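Long-range contacts in Ro sixty-related protein, RSR (Deinococcus radiodurans, PDB 2NVO), which binds several small RNAs that accumulate during recovery from ultraviolet irradiation and contributes to the resistance of the bacterium to that radiation: residues A321-A326 against V343-E348; M409-F415 against Q445-W449; P417-T421 against Q431-S435; K491-V495 against M526-A530. One frame throughout, in Å; residues are numbered along the deposited sequence.

Interaction 1: A321-A326 against V343-E348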
loop_
_atom_site.group_PDB
_atom_site.type_symbol
_atom_site.label_atom_id
_atom_site.label_comp_id
_atom_site.label_asym_id
_atom_site.label_seq_id
_atom_site.Cartn_x
_atom_site.Cartn_y
_atom_site.Cartn_z
ATOM N N ALA A 321 7.119 -6.175 -10.840
ATOM C CA ALA A 321 7.726 -5.419 -11.936
ATOM C C ALA A 321 8.194 -6.324 -13.065
ATOM O O ALA A 321 8.017 -6.005 -14.232
ATOM C CB ALA A 321 8.876 -4.502 -11.428
ATOM N N ARG A 322 8.796 -7.455 -12.720
ATOM C CA ARG A 322 9.250 -8.397 -13.722
ATOM C C ARG A 322 8.091 -8.969 -14.535
ATOM O O ARG A 322 8.137 -9.000 -15.760
ATOM C CB ARG A 322 10.017 -9.558 -13.100
ATOM C CG ARG A 322 10.348 -10.618 -14.129
ATOM C CD ARG A 322 11.450 -11.529 -13.699
ATOM N NE ARG A 322 11.070 -12.430 -12.616
ATOM C CZ ARG A 322 10.269 -13.486 -12.749
ATOM N NH1 ARG A 322 9.724 -13.774 -13.922
ATOM N NH2 ARG A 322 10.024 -14.263 -11.700
ATOM N N LEU A 323 7.049 -9.422 -13.849
ATOM C CA LEU A 323 5.910 -10.037 -14.535
ATOM C C LEU A 323 5.228 -9.003 -15.421
ATOM O O LEU A 323 4.932 -9.282 -16.559
ATOM C CB LEU A 323 4.913 -10.629 -13.524
ATOM C CG LEU A 323 5.453 -11.796 -12.680
ATOM C CD1 LEU A 323 4.536 -12.152 -11.489
ATOM C CD2 LEU A 323 5.712 -13.014 -13.534
ATOM N N VAL A 324 4.977 -7.814 -14.888
ATOM C CA VAL A 324 4.326 -6.741 -15.658
ATOM C C VAL A 324 5.139 -6.405 -16.905
ATOM O O VAL A 324 4.611 -6.315 -18.025
ATOM C CB VAL A 324 4.151 -5.465 -14.819
ATOM C CG1 VAL A 324 3.726 -4.287 -15.716
ATOM C CG2 VAL A 324 3.115 -5.684 -13.725
ATOM N N TYR A 325 6.444 -6.232 -16.702
ATOM C CA TYR A 325 7.343 -5.878 -17.786
ATOM C C TYR A 325 7.467 -6.976 -18.831
ATOM O O TYR A 325 7.492 -6.699 -20.025
ATOM C CB TYR A 325 8.731 -5.506 -17.219
ATOM C CG TYR A 325 9.768 -5.211 -18.276
ATOM C CD1 TYR A 325 9.605 -4.148 -19.155
ATOM C CD2 TYR A 325 10.911 -5.996 -18.394
ATOM C CE1 TYR A 325 10.563 -3.881 -20.141
ATOM C CE2 TYR A 325 11.860 -5.742 -19.362
ATOM C CZ TYR A 325 11.682 -4.684 -20.229
ATOM O OH TYR A 325 12.631 -4.438 -21.186
ATOM N N ALA A 326 7.532 -8.228 -18.393
ATOM C CA ALA A 326 7.794 -9.319 -19.319
ATOM C C ALA A 326 6.627 -9.569 -20.268
ATOM O O ALA A 326 6.783 -10.265 -21.271
ATOM C CB ALA A 326 8.169 -10.601 -18.574
ATOM N N VAL A 343 17.149 -7.357 -18.680
ATOM C CA VAL A 343 16.452 -6.522 -17.696
ATOM C C VAL A 343 15.528 -7.416 -16.873
ATOM O O VAL A 343 15.486 -7.322 -15.651
ATOM C CB VAL A 343 15.639 -5.372 -18.351
ATOM C CG1 VAL A 343 14.769 -4.661 -17.334
ATOM C CG2 VAL A 343 16.576 -4.354 -19.031
ATOM N N VAL A 344 14.798 -8.292 -17.559
ATOM C CA VAL A 344 14.018 -9.318 -16.869
ATOM C C VAL A 344 14.905 -10.082 -15.901
ATOM O O VAL A 344 14.531 -10.326 -14.756
ATOM C CB VAL A 344 13.384 -10.302 -17.862
ATOM C CG1 VAL A 344 12.873 -11.538 -17.121
ATOM C CG2 VAL A 344 12.267 -9.613 -18.624
ATOM N N ASP A 345 16.101 -10.435 -16.366
ATOM C CA ASP A 345 17.091 -11.125 -15.538
ATOM C C ASP A 345 17.478 -10.323 -14.306
ATOM O O ASP A 345 17.649 -10.873 -13.224
ATOM C CB ASP A 345 18.371 -11.394 -16.333
ATOM C CG ASP A 345 18.298 -12.650 -17.175
ATOM O OD1 ASP A 345 17.412 -13.498 -16.930
ATOM O OD2 ASP A 345 19.147 -12.786 -18.084
ATOM N N ALA A 346 17.674 -9.023 -14.479
ATOM C CA ALA A 346 18.125 -8.183 -13.373
ATOM C C ALA A 346 17.035 -8.093 -12.309
ATOM O O ALA A 346 17.304 -7.941 -11.109
ATOM C CB ALA A 346 18.468 -6.813 -13.879
ATOM N N LEU A 347 15.793 -8.141 -12.767
ATOM C CA LEU A 347 14.647 -8.122 -11.859
ATOM C C LEU A 347 14.592 -9.388 -11.002
ATOM O O LEU A 347 14.145 -9.353 -9.853
ATOM C CB LEU A 347 13.361 -7.885 -12.639
ATOM C CG LEU A 347 13.263 -6.457 -13.185
ATOM C CD1 LEU A 347 12.163 -6.372 -14.214
ATOM C CD2 LEU A 347 13.025 -5.464 -12.070
ATOM N N GLU A 348 15.072 -10.498 -11.547
ATOM C CA GLU A 348 15.185 -11.719 -10.761
ATOM C C GLU A 348 16.233 -11.549 -9.682
ATOM O O GLU A 348 16.086 -12.078 -8.583
ATOM C CB GLU A 348 15.487 -12.934 -11.643
ATOM C CG GLU A 348 14.260 -13.446 -12.374
ATOM C CD GLU A 348 14.581 -14.399 -13.512
ATOM O OE1 GLU A 348 15.371 -15.342 -13.309
ATOM O OE2 GLU A 348 14.026 -14.205 -14.617
HETATM O O HOH W 1 11.672 -10.724 -10.109
#
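Arg322 and Tyr325 reach across to Val343, Val344, Leu347 and Glu348 where two helices of the TROVE domain, built from HEAT-like repeats, run antiparallel; the axes of the two segments approach to 9.4 Å, at 165°. The aliphatic part of Arg322 lies across Val344 at about a right angle, its CD touching Val344 CG1 at 3.7 Å. Closer to the backbone, Leu347 CD1 rests 3.6 Å from Arg322 CA. Tyr325 stands nearly perpendicular to Val343, and its CE2 meets Val343 CG1 at 3.7 Å, while CD2 comes near Val344 CG2. Its hydroxyl is hydrogen-bonded to the backbone N of Val340, which fixes the far end of the ring, and helix 271-283 covers Tyr325 and Leu347 through Leu278. On the more exposed side Arg322 turns at chi3 (70°), which brings the guanidinium beside Glu348. Over one guanidinium face, displaced toward its margin, sits the carboxylate, the planes 70° apart. OE2 lies well off the plane in which the N-H groups point, so this long salt bridge (Arg322 NE to Glu348 OE2, 4.0 Å) is electrostatic. A water accepts from Arg322 NE at 3.1 Å and donates weakly to Leu347 O.

Interaction 2: M409-F415 against Q445-W449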
loop_
_atom_site.group_PDB
_atom_site.type_symbol
_atom_site.label_atom_id
_atom_site.label_comp_id
_atom_site.label_asym_id
_atom_site.label_seq_id
_atom_site.Cartn_x
_atom_site.Cartn_y
_atom_site.Cartn_z
ATOM N N MET A 409 4.197 -26.437 5.318
ATOM C CA MET A 409 3.435 -27.650 5.179
ATOM C C MET A 409 2.480 -27.449 3.999
ATOM O O MET A 409 2.266 -26.323 3.554
ATOM C CB MET A 409 2.614 -27.908 6.446
ATOM C CG MET A 409 3.443 -27.903 7.742
ATOM S SD MET A 409 4.484 -29.375 7.796
ATOM C CE MET A 409 3.235 -30.619 8.108
ATOM N N GLY A 410 1.895 -28.546 3.526
ATOM C CA GLY A 410 0.960 -28.500 2.417
ATOM C C GLY A 410 -0.222 -29.413 2.667
ATOM O O GLY A 410 -0.095 -30.428 3.381
ATOM N N PHE A 411 -1.370 -29.035 2.105
ATOM C CA PHE A 411 -2.596 -29.811 2.240
ATOM C C PHE A 411 -2.637 -30.860 1.106
ATOM O O PHE A 411 -3.487 -30.815 0.210
ATOM C CB PHE A 411 -3.827 -28.902 2.153
ATOM C CG PHE A 411 -3.927 -27.840 3.251
ATOM C CD1 PHE A 411 -4.623 -28.095 4.435
ATOM C CD2 PHE A 411 -3.380 -26.579 3.076
ATOM C CE1 PHE A 411 -4.747 -27.124 5.392
ATOM C CE2 PHE A 411 -3.502 -25.601 4.049
ATOM C CZ PHE A 411 -4.189 -25.879 5.205
ATOM N N ALA A 412 -1.692 -31.784 1.147
ATOM C CA ALA A 412 -1.485 -32.742 0.066
ATOM C C ALA A 412 -2.239 -34.054 0.285
ATOM O O ALA A 412 -3.307 -34.060 0.901
ATOM C CB ALA A 412 0.006 -32.977 -0.143
ATOM N N GLU A 413 -1.708 -35.152 -0.260
ATOM C CA GLU A 413 -2.221 -36.501 0.024
ATOM C C GLU A 413 -2.618 -36.548 1.494
ATOM O O GLU A 413 -3.744 -36.887 1.867
ATOM C CB GLU A 413 -1.134 -37.558 -0.233
ATOM C CG GLU A 413 -0.140 -37.208 -1.336
ATOM C CD GLU A 413 1.057 -36.403 -0.840
ATOM O OE1 GLU A 413 1.467 -36.598 0.328
ATOM O OE2 GLU A 413 1.596 -35.587 -1.628
ATOM N N GLN A 414 -1.671 -36.174 2.334
ATOM C CA GLN A 414 -1.984 -35.832 3.700
ATOM C C GLN A 414 -1.254 -34.549 4.044
ATOM O O GLN A 414 -0.460 -34.044 3.246
ATOM C CB GLN A 414 -1.576 -36.961 4.641
ATOM C CG GLN A 414 -0.406 -37.764 4.163
ATOM C CD GLN A 414 -0.608 -39.239 4.438
ATOM O OE1 GLN A 414 -1.628 -39.640 5.007
ATOM N NE2 GLN A 414 0.356 -40.060 4.025
ATOM N N PHE A 415 -1.538 -34.019 5.225
ATOM C CA PHE A 415 -0.916 -32.785 5.674
ATOM C C PHE A 415 0.532 -33.050 5.985
ATOM O O PHE A 415 0.855 -33.786 6.916
ATOM C CB PHE A 415 -1.641 -32.228 6.895
ATOM C CG PHE A 415 -1.257 -30.824 7.224
ATOM C CD1 PHE A 415 -1.744 -29.765 6.459
ATOM C CD2 PHE A 415 -0.402 -30.553 8.276
ATOM C CE1 PHE A 415 -1.391 -28.466 6.755
ATOM C CE2 PHE A 415 -0.043 -29.255 8.588
ATOM C CZ PHE A 415 -0.537 -28.202 7.820
ATOM N N GLN A 445 -6.552 -27.310 10.420
ATOM C CA GLN A 445 -5.685 -28.473 10.420
ATOM C C GLN A 445 -4.187 -28.230 10.751
ATOM O O GLN A 445 -3.558 -29.055 11.435
ATOM C CB GLN A 445 -5.863 -29.224 9.102
ATOM C CG GLN A 445 -5.044 -30.489 9.001
ATOM C CD GLN A 445 -5.400 -31.306 7.779
ATOM O OE1 GLN A 445 -5.897 -30.777 6.779
ATOM N NE2 GLN A 445 -5.153 -32.607 7.852
ATOM N N PRO A 446 -3.606 -27.112 10.277
ATOM C CA PRO A 446 -2.212 -26.831 10.648
ATOM C C PRO A 446 -2.085 -26.655 12.158
ATOM O O PRO A 446 -1.063 -27.045 12.730
ATOM C CB PRO A 446 -1.913 -25.482 9.965
ATOM C CG PRO A 446 -2.909 -25.393 8.819
ATOM C CD PRO A 446 -4.165 -26.089 9.365
ATOM N N ILE A 447 -3.106 -26.066 12.770
ATOM C CA ILE A 447 -3.092 -25.795 14.201
ATOM C C ILE A 447 -3.296 -27.071 15.006
ATOM O O ILE A 447 -2.647 -27.281 16.032
ATOM C CB ILE A 447 -4.151 -24.764 14.576
ATOM C CG1 ILE A 447 -3.985 -23.511 13.718
ATOM C CG2 ILE A 447 -4.067 -24.409 16.073
ATOM C CD1 ILE A 447 -5.205 -22.656 13.684
ATOM N N LEU A 448 -4.221 -27.908 14.553
ATOM C CA LEU A 448 -4.410 -29.216 15.160
ATOM C C LEU A 448 -3.114 -30.031 15.024
ATOM O O LEU A 448 -2.654 -30.656 15.984
ATOM C CB LEU A 448 -5.581 -29.942 14.501
ATOM C CG LEU A 448 -6.978 -29.322 14.571
ATOM C CD1 LEU A 448 -7.919 -30.100 13.672
ATOM C CD2 LEU A 448 -7.539 -29.289 16.013
ATOM N N TRP A 449 -2.518 -30.013 13.835
ATOM C CA TRP A 449 -1.309 -30.778 13.579
ATOM C C TRP A 449 -0.165 -30.355 14.493
ATOM O O TRP A 449 0.513 -31.200 15.065
ATOM C CB TRP A 449 -0.874 -30.644 12.124
ATOM C CG TRP A 449 0.401 -31.386 11.792
ATOM C CD1 TRP A 449 0.516 -32.706 11.448
ATOM C CD2 TRP A 449 1.725 -30.838 11.726
ATOM N NE1 TRP A 449 1.827 -33.017 11.189
ATOM C CE2 TRP A 449 2.594 -31.896 11.360
ATOM C CE3 TRP A 449 2.267 -29.563 11.967
ATOM C CZ2 TRP A 449 3.971 -31.722 11.230
ATOM C CZ3 TRP A 449 3.645 -29.388 11.829
ATOM C CH2 TRP A 449 4.482 -30.462 11.454
#
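Phe415 and Met409 meet the same indole, that of Trp449, and both come over its face. The edge of Phe415 is turned toward the five-membered ring in a T-shaped pair, with centroids 5.2 Å apart and planes at 62°. Met409 covers the six-membered ring: its methyl CE forms a CH-pi contact 3.5 Å from the centroid, and SD, somewhat farther off, adds a Met-aromatic contact. The thioether is folded back at chi2 and chi3, which lets both atoms reach the ring. Next to that edge, Phe415 CZ meets Pro446 CA at 3.6 Å. Gln445 lies antiparallel alongside Phe415, its CG over one face of the phenyl ring and its amide plane only 21° from the ring plane. The same amide reaches Phe411, whose edge receives Gln445 OE1 at 3.8 Å from CD1, and Pro446 CG touches Phe411 CZ at 3.9 Å.

These residues join the beta hairpin of strands 405-411 and 415-417, at one margin of the sheet in the VWFA-like domain, to the start of helix 445-452. In the next shell, Ala368 of strand 364-369 supports Phe411, Phe415 and Pro446 alike. Phe411 also packs on Thr441, which probably binds the metal as in relatives, and its side chain lies about 9 Å from the bound calcium ion.

Interaction 3: P417-T421 against Q431-S435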
loop_
_atom_site.group_PDB
_atom_site.type_symbol
_atom_site.label_atom_id
_atom_site.label_comp_id
_atom_site.label_asym_id
_atom_site.label_seq_id
_atom_site.Cartn_x
_atom_site.Cartn_y
_atom_site.Cartn_z
ATOM N N PRO A 417 5.010 -31.839 5.275
ATOM C CA PRO A 417 6.017 -30.826 4.969
ATOM C C PRO A 417 6.225 -30.757 3.475
ATOM O O PRO A 417 6.119 -31.787 2.796
ATOM C CB PRO A 417 7.282 -31.373 5.638
ATOM C CG PRO A 417 6.804 -32.340 6.653
ATOM C CD PRO A 417 5.568 -32.941 6.076
ATOM N N LEU A 418 6.505 -29.560 2.968
ATOM C CA LEU A 418 6.734 -29.386 1.539
ATOM C C LEU A 418 8.226 -29.475 1.258
ATOM O O LEU A 418 8.650 -29.685 0.126
ATOM C CB LEU A 418 6.168 -28.038 1.053
ATOM C CG LEU A 418 4.767 -27.988 0.430
ATOM C CD1 LEU A 418 3.855 -29.142 0.838
ATOM C CD2 LEU A 418 4.069 -26.624 0.610
ATOM N N GLY A 419 9.031 -29.329 2.303
ATOM C CA GLY A 419 10.472 -29.427 2.152
ATOM C C GLY A 419 11.073 -28.251 1.408
ATOM O O GLY A 419 12.146 -28.359 0.820
ATOM N N ILE A 420 10.382 -27.115 1.421
ATOM C CA ILE A 420 10.964 -25.896 0.888
ATOM C C ILE A 420 11.981 -25.342 1.874
ATOM O O ILE A 420 11.722 -25.277 3.068
ATOM C CB ILE A 420 9.905 -24.822 0.609
ATOM C CG1 ILE A 420 8.908 -25.340 -0.429
ATOM C CG2 ILE A 420 10.564 -23.548 0.110
ATOM C CD1 ILE A 420 7.558 -24.674 -0.353
ATOM N N THR A 421 13.136 -24.925 1.369
ATOM C CA THR A 421 14.170 -24.355 2.235
ATOM C C THR A 421 14.662 -23.032 1.681
ATOM O O THR A 421 14.324 -22.661 0.541
ATOM C CB THR A 421 15.369 -25.319 2.387
ATOM O OG1 THR A 421 16.210 -25.218 1.237
ATOM C CG2 THR A 421 14.880 -26.750 2.534
ATOM N N GLN A 431 7.182 -25.604 -7.401
ATOM C CA GLN A 431 6.939 -27.016 -7.698
ATOM C C GLN A 431 6.706 -27.859 -6.444
ATOM O O GLN A 431 5.843 -28.735 -6.435
ATOM C CB GLN A 431 8.084 -27.602 -8.530
ATOM C CG GLN A 431 8.179 -27.029 -9.938
ATOM C CD GLN A 431 9.523 -27.313 -10.599
ATOM O OE1 GLN A 431 9.681 -27.129 -11.808
ATOM N NE2 GLN A 431 10.506 -27.753 -9.799
ATOM N N LYS A 432 7.464 -27.588 -5.381
ATOM C CA LYS A 432 7.237 -28.273 -4.114
ATOM C C LYS A 432 5.867 -27.960 -3.550
ATOM O O LYS A 432 5.348 -28.715 -2.746
ATOM C CB LYS A 432 8.327 -27.915 -3.089
ATOM C CG LYS A 432 9.669 -28.561 -3.412
ATOM C CD LYS A 432 10.775 -28.132 -2.424
ATOM C CE LYS A 432 12.107 -28.802 -2.792
ATOM N NZ LYS A 432 13.222 -28.140 -2.091
ATOM N N ALA A 433 5.281 -26.843 -3.993
ATOM C CA ALA A 433 3.969 -26.406 -3.544
ATOM C C ALA A 433 2.863 -26.771 -4.546
ATOM O O ALA A 433 1.866 -26.071 -4.659
ATOM C CB ALA A 433 3.974 -24.910 -3.319
ATOM N N GLN A 434 3.067 -27.860 -5.272
ATOM C CA GLN A 434 2.054 -28.385 -6.187
ATOM C C GLN A 434 2.018 -29.898 -6.042
ATOM O O GLN A 434 3.049 -30.568 -6.042
ATOM C CB GLN A 434 2.337 -27.961 -7.643
ATOM C CG GLN A 434 1.757 -26.569 -7.973
ATOM C CD GLN A 434 0.238 -26.550 -7.827
ATOM O OE1 GLN A 434 -0.335 -25.897 -6.930
ATOM N NE2 GLN A 434 -0.422 -27.301 -8.684
ATOM N N SER A 435 0.826 -30.429 -5.858
ATOM C CA SER A 435 0.677 -31.850 -5.674
ATOM C C SER A 435 -0.601 -32.281 -6.369
ATOM O O SER A 435 -1.681 -31.785 -6.057
ATOM C CB SER A 435 0.640 -32.183 -4.180
ATOM O OG SER A 435 0.267 -33.529 -3.975
HETATM O O HOH W 2 6.555 -30.833 -1.482
#
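Lys432 lies alongside the loop Leu418-Ile420 and has the largest share of the contact. Its chain is fully extended from CG onward, and this full reach takes the ammonium group to Gly419, where Lys432 NZ donates a hydrogen bond of 3.1 Å to Gly419 O. The donor approaches from above the carbonyl plane, at a C=O...N angle of 138°. Asp424 OD1 forms a salt bridge with the same nitrogen, so the charge is held by a carboxylate as well as a peptide oxygen, and Asp424 also accepts a hydrogen bond from Thr421 N through its other oxygen. Nearer the helix backbone, the side chain of Ile420 lies beside that of the lysine but points the other way, and its CG1 meets Lys432 CB at 3.7 Å.

The contact ties the loop that follows edge strand 415-417 of the VWFA-like domain to the C-terminal end of helix 426-432; Ala433 is the first residue to leave the helical conformation. Leu418 reaches this end with chi1 -96° and chi2 23°, both displaced from the staggered values, and these torsions press its branch carbon closely against a carbonyl oxygen, Leu418 CG lying 3.3 Å from Lys432 O. Its CD2 faces Ala433 CB at 4.3 Å, and Leu369 of strand 364-369 lies against both residues. A water spans the two backbones, donating to Leu418 O at 2.9 Å and to Lys432 O at 2.7 Å.

Interaction 4: K491-V495 against M526-A530; sequences KLIVV and MTAFA
Phe529, Ile493 and Lys491 contribute the most surface here, and the phenyl ring of Phe529 lies between strand and helix with the other two gathered round it. The side chains of Ile493 and Phe529 overlap head to tail, one reaching from the strand and one from the helix, and Ile493 CG1 is 3.6 Å from Phe529 CD1. Lys491 crosses the same ring with its aliphatic chain: CD stands over one face in a CH-pi contact, 4.2 Å from the centroid and 24° off the ring normal, while Lys491 CB approaches Phe529 CE1 at 3.8 Å. A turn at chi4 (64°) then directs the ammonium group to a water 2.9 Å from Lys491 NZ, and that water donates to Ala530 O.

Farther along, Ile493 CD1 reaches Met526 CB at 3.9 Å, and the methionine bends at chi3 so that its CE meets Val495 CG2 at 3.6 Å. Strand 491-496 belongs to the Rossmann-like vWA fold, a largely parallel sheet flanked by helices, of which helix 522-530 is one; segments 491-495 and 526-530 run almost antiparallel, at 162°. Leu513 and Val515 on neighbouring strand 512-517 extend the apolar bed beneath Phe529 and Met526.

No direct hydrogen bond links the two segments. The helix is therefore held to the strand by the shape fit of apolar groups, and Lys491 serves both sides of that boundary: its methylenes act as apolar surface for the ring, while its amine stays hydrated at the edge.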
loop_
_atom_site.group_PDB
_atom_site.type_symbol
_atom_site.label_atom_id
_atom_site.label_comp_id
_atom_site.label_asym_id
_atom_site.label_seq_id
_atom_site.Cartn_x
_atom_site.Cartn_y
_atom_site.Cartn_z
ATOM N N LYS A 491 -1.307 -17.045 16.746
ATOM C CA LYS A 491 -2.234 -16.316 15.886
ATOM C C LYS A 491 -2.420 -17.080 14.579
ATOM O O LYS A 491 -1.581 -17.885 14.198
ATOM C CB LYS A 491 -1.709 -14.909 15.595
ATOM C CG LYS A 491 -1.686 -13.979 16.806
ATOM C CD LYS A 491 -1.119 -12.628 16.424
ATOM C CE LYS A 491 -1.272 -11.607 17.539
ATOM N NZ LYS A 491 -0.490 -12.015 18.718
ATOM N N LEU A 492 -3.516 -16.807 13.889
ATOM C CA LEU A 492 -3.768 -17.438 12.591
ATOM C C LEU A 492 -4.075 -16.359 11.551
ATOM O O LEU A 492 -4.907 -15.484 11.794
ATOM C CB LEU A 492 -4.959 -18.392 12.694
ATOM C CG LEU A 492 -5.507 -18.872 11.344
ATOM C CD1 LEU A 492 -4.449 -19.718 10.628
ATOM C CD2 LEU A 492 -6.829 -19.645 11.530
ATOM N N ILE A 493 -3.400 -16.420 10.408
ATOM C CA ILE A 493 -3.706 -15.532 9.282
ATOM C C ILE A 493 -4.141 -16.450 8.148
ATOM O O ILE A 493 -3.455 -17.413 7.847
ATOM C CB ILE A 493 -2.469 -14.735 8.798
ATOM C CG1 ILE A 493 -1.821 -13.930 9.950
ATOM C CG2 ILE A 493 -2.841 -13.811 7.613
ATOM C CD1 ILE A 493 -0.512 -13.270 9.590
ATOM N N VAL A 494 -5.307 -16.182 7.578
ATOM C CA VAL A 494 -5.763 -16.889 6.387
ATOM C C VAL A 494 -5.748 -15.917 5.202
ATOM O O VAL A 494 -6.415 -14.884 5.212
ATOM C CB VAL A 494 -7.183 -17.482 6.606
ATOM C CG1 VAL A 494 -7.648 -18.231 5.343
ATOM C CG2 VAL A 494 -7.162 -18.425 7.809
ATOM N N VAL A 495 -4.957 -16.254 4.192
ATOM C CA VAL A 495 -4.820 -15.441 3.004
ATOM C C VAL A 495 -5.540 -16.088 1.808
ATOM O O VAL A 495 -5.129 -17.136 1.326
ATOM C CB VAL A 495 -3.336 -15.234 2.653
ATOM C CG1 VAL A 495 -3.221 -14.243 1.451
ATOM C CG2 VAL A 495 -2.600 -14.679 3.846
ATOM N N MET A 526 0.450 -8.120 7.538
ATOM C CA MET A 526 0.496 -9.452 8.128
ATOM C C MET A 526 1.580 -9.496 9.183
ATOM O O MET A 526 1.405 -10.079 10.245
ATOM C CB MET A 526 0.742 -10.523 7.062
ATOM C CG MET A 526 -0.490 -10.794 6.185
ATOM S SD MET A 526 -0.116 -11.706 4.678
ATOM C CE MET A 526 0.381 -13.241 5.339
ATOM N N THR A 527 2.705 -8.868 8.873
ATOM C CA THR A 527 3.818 -8.810 9.810
ATOM C C THR A 527 3.419 -8.002 11.041
ATOM O O THR A 527 3.696 -8.402 12.163
ATOM C CB THR A 527 5.049 -8.170 9.150
ATOM O OG1 THR A 527 5.484 -9.001 8.067
ATOM C CG2 THR A 527 6.186 -8.018 10.161
ATOM N N ALA A 528 2.776 -6.861 10.828
ATOM C CA ALA A 528 2.356 -6.027 11.955
ATOM C C ALA A 528 1.391 -6.798 12.838
ATOM O O ALA A 528 1.470 -6.746 14.063
ATOM C CB ALA A 528 1.711 -4.740 11.464
ATOM N N PHE A 529 0.467 -7.519 12.205
ATOM C CA PHE A 529 -0.487 -8.344 12.942
ATOM C C PHE A 529 0.225 -9.425 13.762
ATOM O O PHE A 529 -0.097 -9.646 14.932
ATOM C CB PHE A 529 -1.487 -8.983 11.972
ATOM C CG PHE A 529 -2.363 -10.022 12.604
ATOM C CD1 PHE A 529 -2.094 -11.363 12.428
ATOM C CD2 PHE A 529 -3.451 -9.656 13.376
ATOM C CE1 PHE A 529 -2.895 -12.331 12.996
ATOM C CE2 PHE A 529 -4.263 -10.623 13.958
ATOM C CZ PHE A 529 -3.973 -11.968 13.774
ATOM N N ALA A 530 1.185 -10.111 13.151
ATOM C CA ALA A 530 1.871 -11.208 13.828
ATOM C C ALA A 530 2.654 -10.700 15.040
ATOM O O ALA A 530 2.808 -11.416 16.030
ATOM C CB ALA A 530 2.810 -11.936 12.875
HETATM O O HOH W 3 2.244 -11.055 18.721
#

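How the interactions relate
Interaction 1 belongs to the helical TROVE domain and is partly buried, with an exposed charged side; interactions 2, 3 and 4 all lie in the VWFA-like domain. Interaction 4 is the most thoroughly buried and mainly apolar, on an interior parallel strand. Interactions 2, partly buried, and 3, mostly buried, sit at the hairpin margin of the same sheet and touch each other, Leu418 CD1 lying 3.4 Å from Gly410 CA. Interaction 2 relies on aromatic and sulfur contacts; interaction 3 joins one lysine-carbonyl bond and a water bridge to a small apolar patch. Interactions 2 and 4 meet through Ile447 CD1 and Leu492 CD2, 4.0 Å apart. In interactions 1 and 4 a long basic side chain lies over apolar neighbours and binds a bridging water.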